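Local coordinates for protein MAR1 Ribonuclease (Caenorhabditis elegans, PDB 2B34) that is probably a hydrolase of the isochorismatase family, possibly acting as a ribonuclease, at residues Pro34-Ile37 against Thr38-Arg42; Ile157-Ser161 against Glu162-Leu166; Lys176-Glu179 against Val180-Leu183. All blocks are in the same frame, centred on the assembly; numbering follows the deposited sequence.

Interaction 1 of 3, residues Pro34-Ile37 against Thr38-Arg42; sequences PEII and TTSRR
Ser40 and Ile36 meet in a local contact between successive turns of helix 33-49. This helix is the connection of a beta-alpha-beta unit between parallel strands 15-20 and 54-59. Four main-chain bonds run from residue i+4 back to residue i, with Thr38, Thr39, Ser40 and Arg41 as donors. Ile37 O, for example, takes Arg41 N at 2.8 Å.

The side chain of Ser40 adds to this pattern. Its OG stands beside its own backbone N and anti to the carbonyl carbon, chi1 -63°, which turns the hydroxyl back down the helix. Ser40 OG then donates to Ile36 O at 2.7 Å. Ser40 N reaches the same Ile36 O, also at 2.7 Å, from the opposite face of the carbonyl plane.

On the exposed side, a water donates to Pro34 O at 2.7 Å and is hydrogen-bonded to Thr38 OG1 at 3.1 Å. Arg41 leads away from the turn and pairs with Asp45. Elsewhere Ile37 packs on Leu71 of helix 69-74, and Ile36 and Thr39 lie against strand 128-137.

Ser40 is buried, and the carbonyl one turn back satisfies its hydroxyl. Ile36 O accepts two short bonds. The one from N belongs to the helix; the one from OG should hold the Ser40 hydroxyl in this rotation.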
loop_
_atom_site.group_PDB
_atom_site.type_symbol
_atom_site.label_atom_id
_atom_site.label_comp_id
_atom_site.label_asym_id
_atom_site.label_seq_id
_atom_site.Cartn_x
_atom_site.Cartn_y
_atom_site.Cartn_z
ATOM N N PRO A 34 -15.525 -0.864 -21.762
ATOM C CA PRO A 34 -16.122 -2.149 -22.137
ATOM C C PRO A 34 -15.895 -3.280 -21.126
ATOM O O PRO A 34 -16.807 -4.075 -20.879
ATOM C CB PRO A 34 -15.448 -2.462 -23.476
ATOM C CG PRO A 34 -15.098 -1.112 -24.035
ATOM C CD PRO A 34 -14.626 -0.365 -22.824
ATOM N N GLU A 35 -14.692 -3.346 -20.555
ATOM C CA GLU A 35 -14.335 -4.375 -19.566
ATOM C C GLU A 35 -15.181 -4.246 -18.301
ATOM O O GLU A 35 -15.720 -5.228 -17.783
ATOM C CB GLU A 35 -12.847 -4.262 -19.198
ATOM C CG GLU A 35 -11.870 -4.689 -20.291
ATOM C CD GLU A 35 -11.446 -3.563 -21.227
ATOM O OE1 GLU A 35 -12.194 -2.583 -21.402
ATOM O OE2 GLU A 35 -10.349 -3.667 -21.809
ATOM N N ILE A 36 -15.284 -3.014 -17.826
ATOM C CA ILE A 36 -16.020 -2.652 -16.623
ATOM C C ILE A 36 -17.522 -2.934 -16.754
ATOM O O ILE A 36 -18.166 -3.339 -15.783
ATOM C CB ILE A 36 -15.712 -1.164 -16.252
ATOM C CG1 ILE A 36 -14.670 -1.093 -15.135
ATOM C CG2 ILE A 36 -16.956 -0.379 -15.881
ATOM C CD1 ILE A 36 -13.270 -1.450 -15.564
ATOM N N ILE A 37 -18.060 -2.738 -17.956
ATOM C CA ILE A 37 -19.451 -3.088 -18.260
ATOM C C ILE A 37 -19.654 -4.601 -18.179
ATOM O O ILE A 37 -20.569 -5.070 -17.502
ATOM C CB ILE A 37 -19.896 -2.561 -19.659
ATOM C CG1 ILE A 37 -19.937 -1.023 -19.689
ATOM C CG2 ILE A 37 -21.236 -3.203 -20.103
ATOM C CD1 ILE A 37 -20.731 -0.347 -18.555
ATOM N N THR A 38 -18.792 -5.356 -18.863
ATOM C CA THR A 38 -18.832 -6.817 -18.804
ATOM C C THR A 38 -18.787 -7.320 -17.360
ATOM O O THR A 38 -19.574 -8.183 -16.968
ATOM C CB THR A 38 -17.682 -7.458 -19.626
ATOM O OG1 THR A 38 -17.830 -7.098 -21.002
ATOM C CG2 THR A 38 -17.706 -8.975 -19.519
ATOM N N THR A 39 -17.869 -6.766 -16.575
ATOM C CA THR A 39 -17.674 -7.201 -15.194
ATOM C C THR A 39 -18.804 -6.716 -14.275
ATOM O O THR A 39 -19.254 -7.466 -13.410
ATOM C CB THR A 39 -16.286 -6.779 -14.671
ATOM O OG1 THR A 39 -15.288 -7.274 -15.568
ATOM C CG2 THR A 39 -16.022 -7.355 -13.295
ATOM N N SER A 40 -19.265 -5.481 -14.473
ATOM C CA SER A 40 -20.439 -4.982 -13.743
ATOM C C SER A 40 -21.677 -5.835 -14.032
ATOM O O SER A 40 -22.484 -6.071 -13.137
ATOM C CB SER A 40 -20.718 -3.505 -14.047
ATOM O OG SER A 40 -19.645 -2.676 -13.614
ATOM N N ARG A 41 -21.818 -6.305 -15.273
ATOM C CA ARG A 41 -22.924 -7.212 -15.635
ATOM C C ARG A 41 -22.861 -8.537 -14.865
ATOM O O ARG A 41 -23.898 -9.101 -14.512
ATOM C CB ARG A 41 -22.979 -7.436 -17.156
ATOM C CG ARG A 41 -24.081 -8.397 -17.663
ATOM C CD ARG A 41 -25.515 -7.966 -17.293
ATOM N NE ARG A 41 -26.463 -9.056 -17.539
ATOM C CZ ARG A 41 -27.107 -9.260 -18.687
ATOM N NH1 ARG A 41 -26.933 -8.437 -19.712
ATOM N NH2 ARG A 41 -27.930 -10.294 -18.813
ATOM N N ARG A 42 -21.648 -9.021 -14.591
ATOM C CA ARG A 42 -21.457 -10.236 -13.782
ATOM C C ARG A 42 -22.012 -10.090 -12.368
ATOM O O ARG A 42 -22.653 -11.012 -11.849
ATOM C CB ARG A 42 -19.979 -10.638 -13.721
ATOM C CG ARG A 42 -19.438 -11.171 -15.024
ATOM C CD ARG A 42 -17.932 -11.363 -14.971
ATOM N NE ARG A 42 -17.419 -11.907 -16.229
ATOM C CZ ARG A 42 -16.365 -12.710 -16.327
ATOM N NH1 ARG A 42 -15.700 -13.089 -15.243
ATOM N NH2 ARG A 42 -15.982 -13.148 -17.514
HETATM O O HOH W 1 -18.410 -4.778 -22.912
#

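Interaction 2 of 3, residues Ile157-Ser161 against Glu162-Leu166; sequences ILTTS and EATIL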
loop_
_atom_site.group_PDB
_atom_site.type_symbol
_atom_site.label_atom_id
_atom_site.label_comp_id
_atom_site.label_asym_id
_atom_site.label_seq_id
_atom_site.Cartn_x
_atom_site.Cartn_y
_atom_site.Cartn_z
ATOM N N ILE A 157 -13.097 -1.956 1.432
ATOM C CA ILE A 157 -12.395 -3.160 1.006
ATOM C C ILE A 157 -12.252 -3.148 -0.514
ATOM O O ILE A 157 -13.233 -2.979 -1.244
ATOM C CB ILE A 157 -13.098 -4.449 1.511
ATOM C CG1 ILE A 157 -13.172 -4.445 3.046
ATOM C CG2 ILE A 157 -12.366 -5.704 1.013
ATOM C CD1 ILE A 157 -14.014 -5.566 3.636
ATOM N N LEU A 158 -11.016 -3.310 -0.976
ATOM C CA LEU A 158 -10.715 -3.379 -2.395
ATOM C C LEU A 158 -10.732 -4.831 -2.843
ATOM O O LEU A 158 -9.772 -5.574 -2.641
ATOM C CB LEU A 158 -9.364 -2.720 -2.703
ATOM C CG LEU A 158 -9.149 -1.271 -2.247
ATOM C CD1 LEU A 158 -7.702 -0.843 -2.501
ATOM C CD2 LEU A 158 -10.131 -0.308 -2.919
ATOM N N THR A 159 -11.844 -5.225 -3.452
ATOM C CA THR A 159 -12.073 -6.609 -3.829
ATOM C C THR A 159 -12.222 -6.751 -5.341
ATOM O O THR A 159 -12.216 -5.759 -6.062
ATOM C CB THR A 159 -13.303 -7.201 -3.084
ATOM O OG1 THR A 159 -13.414 -8.601 -3.377
ATOM C CG2 THR A 159 -14.592 -6.487 -3.473
ATOM N N THR A 160 -12.341 -7.988 -5.814
ATOM C CA THR A 160 -12.567 -8.250 -7.235
ATOM C C THR A 160 -13.881 -8.992 -7.446
ATOM O O THR A 160 -14.435 -9.576 -6.507
ATOM C CB THR A 160 -11.412 -9.044 -7.876
ATOM O OG1 THR A 160 -11.208 -10.265 -7.154
ATOM C CG2 THR A 160 -10.124 -8.231 -7.869
ATOM N N SER A 161 -14.370 -8.967 -8.684
ATOM C CA SER A 161 -15.657 -9.574 -9.022
ATOM C C SER A 161 -15.741 -11.052 -8.645
ATOM O O SER A 161 -16.707 -11.466 -8.011
ATOM C CB SER A 161 -15.993 -9.371 -10.502
ATOM O OG SER A 161 -14.976 -9.894 -11.334
ATOM N N GLU A 162 -14.729 -11.837 -9.018
ATOM C CA GLU A 162 -14.734 -13.269 -8.713
ATOM C C GLU A 162 -14.611 -13.541 -7.213
ATOM O O GLU A 162 -15.277 -14.439 -6.686
ATOM C CB GLU A 162 -13.659 -14.024 -9.500
ATOM C CG GLU A 162 -13.919 -15.523 -9.550
ATOM C CD GLU A 162 -12.780 -16.309 -10.159
ATOM O OE1 GLU A 162 -12.578 -16.224 -11.388
ATOM O OE2 GLU A 162 -12.097 -17.035 -9.405
ATOM N N ALA A 163 -13.757 -12.770 -6.534
ATOM C CA ALA A 163 -13.652 -12.846 -5.076
ATOM C C ALA A 163 -15.012 -12.594 -4.418
ATOM O O ALA A 163 -15.394 -13.300 -3.484
ATOM C CB ALA A 163 -12.618 -11.859 -4.556
ATOM N N THR A 164 -15.735 -11.596 -4.922
ATOM C CA THR A 164 -17.041 -11.219 -4.371
ATOM C C THR A 164 -18.121 -12.280 -4.622
ATOM O O THR A 164 -18.828 -12.666 -3.686
ATOM C CB THR A 164 -17.495 -9.828 -4.881
ATOM O OG1 THR A 164 -16.477 -8.865 -4.593
ATOM C CG2 THR A 164 -18.790 -9.380 -4.212
ATOM N N ILE A 165 -18.233 -12.754 -5.865
ATOM C CA ILE A 165 -19.272 -13.726 -6.248
ATOM C C ILE A 165 -19.145 -15.007 -5.424
ATOM O O ILE A 165 -20.128 -15.493 -4.858
ATOM C CB ILE A 165 -19.209 -14.112 -7.763
ATOM C CG1 ILE A 165 -19.144 -12.887 -8.687
ATOM C CG2 ILE A 165 -20.371 -15.032 -8.144
ATOM C CD1 ILE A 165 -20.254 -11.891 -8.537
ATOM N N LEU A 166 -17.924 -15.531 -5.363
ATOM C CA LEU A 166 -17.623 -16.763 -4.643
ATOM C C LEU A 166 -17.635 -16.565 -3.133
ATOM O O LEU A 166 -17.929 -17.501 -2.389
ATOM C CB LEU A 166 -16.281 -17.335 -5.103
ATOM C CG LEU A 166 -16.270 -17.964 -6.500
ATOM C CD1 LEU A 166 -14.864 -18.312 -6.921
ATOM C CD2 LEU A 166 -17.168 -19.205 -6.552
#
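Thr160 O takes two bonds from Thr164. Thr164 N donates to it at 2.9 Å, nearly along the C=O axis. Thr164 OG1 donates to the same Thr160 O, also at 2.9 Å, but from above the carbonyl plane and 45° out of it. The hydroxyl can do this because OG1 stands beside its own backbone N (chi1 -55°), which points it back at the Thr160 carbonyl. The next bond of the helix follows: Ile165 N donates to Ser161 O at 2.9 Å.

The other polar side chains find their partners outside the junction. Glu162 turns its carboxylate to a second subunit, where OE1 forms a salt bridge with Arg139 and OE2 a hydrogen bond with His112, both of that subunit. Thr159 OG1 is hydrogen-bonded to Gln150 and Thr160 OG1 to Asp143, again of the second subunit, while Ser161 OG stays within the chain and is hydrogen-bonded to Asp134.

The chain here leaves strand 157-159, an outermost strand, within this chain, of the parallel sheet of the alpha/beta isochorismatase fold, and enters helix 161-169. Thr160 holds the N-cap position. Its OG1 lies 3.4 Å from Ala163 CB.

Packing completes the junction. The side chains of Thr159 and Thr164 cross at about a right angle, and the methyl Thr159 CG2 comes 3.2 Å from Thr164 OG1. Thr159 OG1 rests 3.6 Å from Ala163 CB. Further out, Thr164 and Ser161 both touch Leu43 of helix 33-49, and Leu166 packs on Val113 of the second subunit.

Interaction 3 of 3, residues Lys176-Glu179 against Val180-Leu183; sequences KFKE and VQKL
Phe177 and Gln181 meet one turn apart in helix 177-183. The Phe177 ring is buried. Gln181 CB lies over one face of the ring, and the amide reaches its CE2 and CZ atoms, its plane turned 47° from the ring. Gln181 NE2 lies 3.4 Å from Phe177 CZ. Val180 is also buried. Its CG2 sits 3.3 Å from Phe177 O, and its side chain packs on Val169 of helix 161-169. Phe177 also touches Phe87 of a second subunit.

The solvent side is polar and looser. Lys178 bends at chi2 (-76°) and runs alongside Gln181, pointing the same way. Lys178 NZ donates to Gln181 OE1 at 2.9 Å, in the carbonyl plane and on a lone pair. A water donates to both Gln181 OE1 and Lys178 O. Lys176 NZ and Glu179 OE1 form a long salt bridge of 3.4 Å, and its hydrogen bond is weak.

Lys176 is the N-cap residue, and Val180 N bonds to Lys176 O at 3.1 Å. The arrangement is that of a short amphipathic surface helix, with its apolar side laid on helices 33-49 and 161-169.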
loop_
_atom_site.group_PDB
_atom_site.type_symbol
_atom_site.label_atom_id
_atom_site.label_comp_id
_atom_site.label_asym_id
_atom_site.label_seq_id
_atom_site.Cartn_x
_atom_site.Cartn_y
_atom_site.Cartn_z
ATOM N N LYS A 176 -27.162 -22.224 -5.055
ATOM C CA LYS A 176 -27.031 -21.375 -6.235
ATOM C C LYS A 176 -25.600 -21.291 -6.781
ATOM O O LYS A 176 -25.303 -20.432 -7.612
ATOM C CB LYS A 176 -27.565 -19.968 -5.930
ATOM C CG LYS A 176 -29.012 -19.716 -6.357
ATOM C CD LYS A 176 -30.030 -20.391 -5.447
ATOM C CE LYS A 176 -31.452 -19.967 -5.805
ATOM N NZ LYS A 176 -31.862 -20.364 -7.186
ATOM N N PHE A 177 -24.723 -22.189 -6.328
ATOM C CA PHE A 177 -23.309 -22.163 -6.731
ATOM C C PHE A 177 -23.094 -22.406 -8.227
ATOM O O PHE A 177 -22.348 -21.671 -8.875
ATOM C CB PHE A 177 -22.475 -23.154 -5.910
ATOM C CG PHE A 177 -21.093 -23.380 -6.460
ATOM C CD1 PHE A 177 -20.086 -22.440 -6.260
ATOM C CD2 PHE A 177 -20.802 -24.531 -7.189
ATOM C CE1 PHE A 177 -18.809 -22.641 -6.774
ATOM C CE2 PHE A 177 -19.529 -24.743 -7.706
ATOM C CZ PHE A 177 -18.529 -23.797 -7.495
ATOM N N LYS A 178 -23.739 -23.440 -8.764
ATOM C CA LYS A 178 -23.605 -23.773 -10.183
ATOM C C LYS A 178 -24.105 -22.655 -11.098
ATOM O O LYS A 178 -23.559 -22.445 -12.183
ATOM C CB LYS A 178 -24.293 -25.103 -10.506
ATOM C CG LYS A 178 -23.438 -26.329 -10.204
ATOM C CD LYS A 178 -22.351 -26.517 -11.262
ATOM C CE LYS A 178 -21.281 -27.488 -10.802
ATOM N NZ LYS A 178 -20.092 -27.456 -11.702
ATOM N N GLU A 179 -25.122 -21.928 -10.646
ATOM C CA GLU A 179 -25.625 -20.773 -11.389
ATOM C C GLU A 179 -24.628 -19.614 -11.424
ATOM O O GLU A 179 -24.344 -19.080 -12.494
ATOM C CB GLU A 179 -26.971 -20.305 -10.839
ATOM C CG GLU A 179 -28.140 -21.149 -11.305
ATOM C CD GLU A 179 -29.452 -20.694 -10.715
ATOM O OE1 GLU A 179 -30.012 -21.440 -9.882
ATOM O OE2 GLU A 179 -29.917 -19.591 -11.075
ATOM N N VAL A 180 -24.097 -19.237 -10.260
ATOM C CA VAL A 180 -23.109 -18.153 -10.195
ATOM C C VAL A 180 -21.771 -18.551 -10.824
ATOM O O VAL A 180 -21.029 -17.690 -11.297
ATOM C CB VAL A 180 -22.917 -17.571 -8.753
ATOM C CG1 VAL A 180 -24.230 -17.004 -8.214
ATOM C CG2 VAL A 180 -22.332 -18.599 -7.794
ATOM N N GLN A 181 -21.484 -19.858 -10.844
ATOM C CA GLN A 181 -20.242 -20.386 -11.423
ATOM C C GLN A 181 -20.150 -20.120 -12.924
ATOM O O GLN A 181 -19.053 -19.909 -13.449
ATOM C CB GLN A 181 -20.101 -21.888 -11.149
ATOM C CG GLN A 181 -18.668 -22.412 -11.250
ATOM C CD GLN A 181 -18.570 -23.923 -11.099
ATOM O OE1 GLN A 181 -19.523 -24.656 -11.377
ATOM N NE2 GLN A 181 -17.404 -24.396 -10.667
ATOM N N LYS A 182 -21.304 -20.135 -13.600
ATOM C CA LYS A 182 -21.395 -19.813 -15.032
ATOM C C LYS A 182 -20.857 -18.419 -15.330
ATOM O O LYS A 182 -20.203 -18.209 -16.350
ATOM C CB LYS A 182 -22.847 -19.911 -15.536
ATOM C CG LYS A 182 -23.523 -21.271 -15.361
ATOM C CD LYS A 182 -22.976 -22.326 -16.312
ATOM C CE LYS A 182 -23.621 -23.686 -16.053
ATOM N NZ LYS A 182 -22.950 -24.778 -16.823
ATOM N N LEU A 183 -21.133 -17.478 -14.428
ATOM C CA LEU A 183 -20.718 -16.080 -14.578
ATOM C C LEU A 183 -19.205 -15.889 -14.466
ATOM O O LEU A 183 -18.666 -14.898 -14.964
ATOM C CB LEU A 183 -21.419 -15.187 -13.543
ATOM C CG LEU A 183 -22.904 -15.403 -13.223
ATOM C CD1 LEU A 183 -23.304 -14.577 -12.011
ATOM C CD2 LEU A 183 -23.803 -15.085 -14.422
HETATM O O HOH W 2 -21.752 -23.804 -13.350
#

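The three contacts follow one another along the chain and touch in pairs. The centres of interactions 1 and 2 are about 13 Å apart, and Thr39 CG2 meets Ser161 OG at 3.4 Å. Interactions 2 and 3 have centres about 15 Å apart. They join where Ile165 CG2 lies 3.6 Å from Val180 CB and Leu166 CD2 lies 3.8 Å from Phe177 CE1. Interactions 1 and 3 are the most distant, about 17 Å between centres, yet Arg42 CZ packs 3.5 Å from Leu183 O. Helices 33-49, 161-169 and 177-183 thus form one packed group. Interactions 2 and 3 also reach a second subunit, whereas interaction 1 touches no other chain of the assembly.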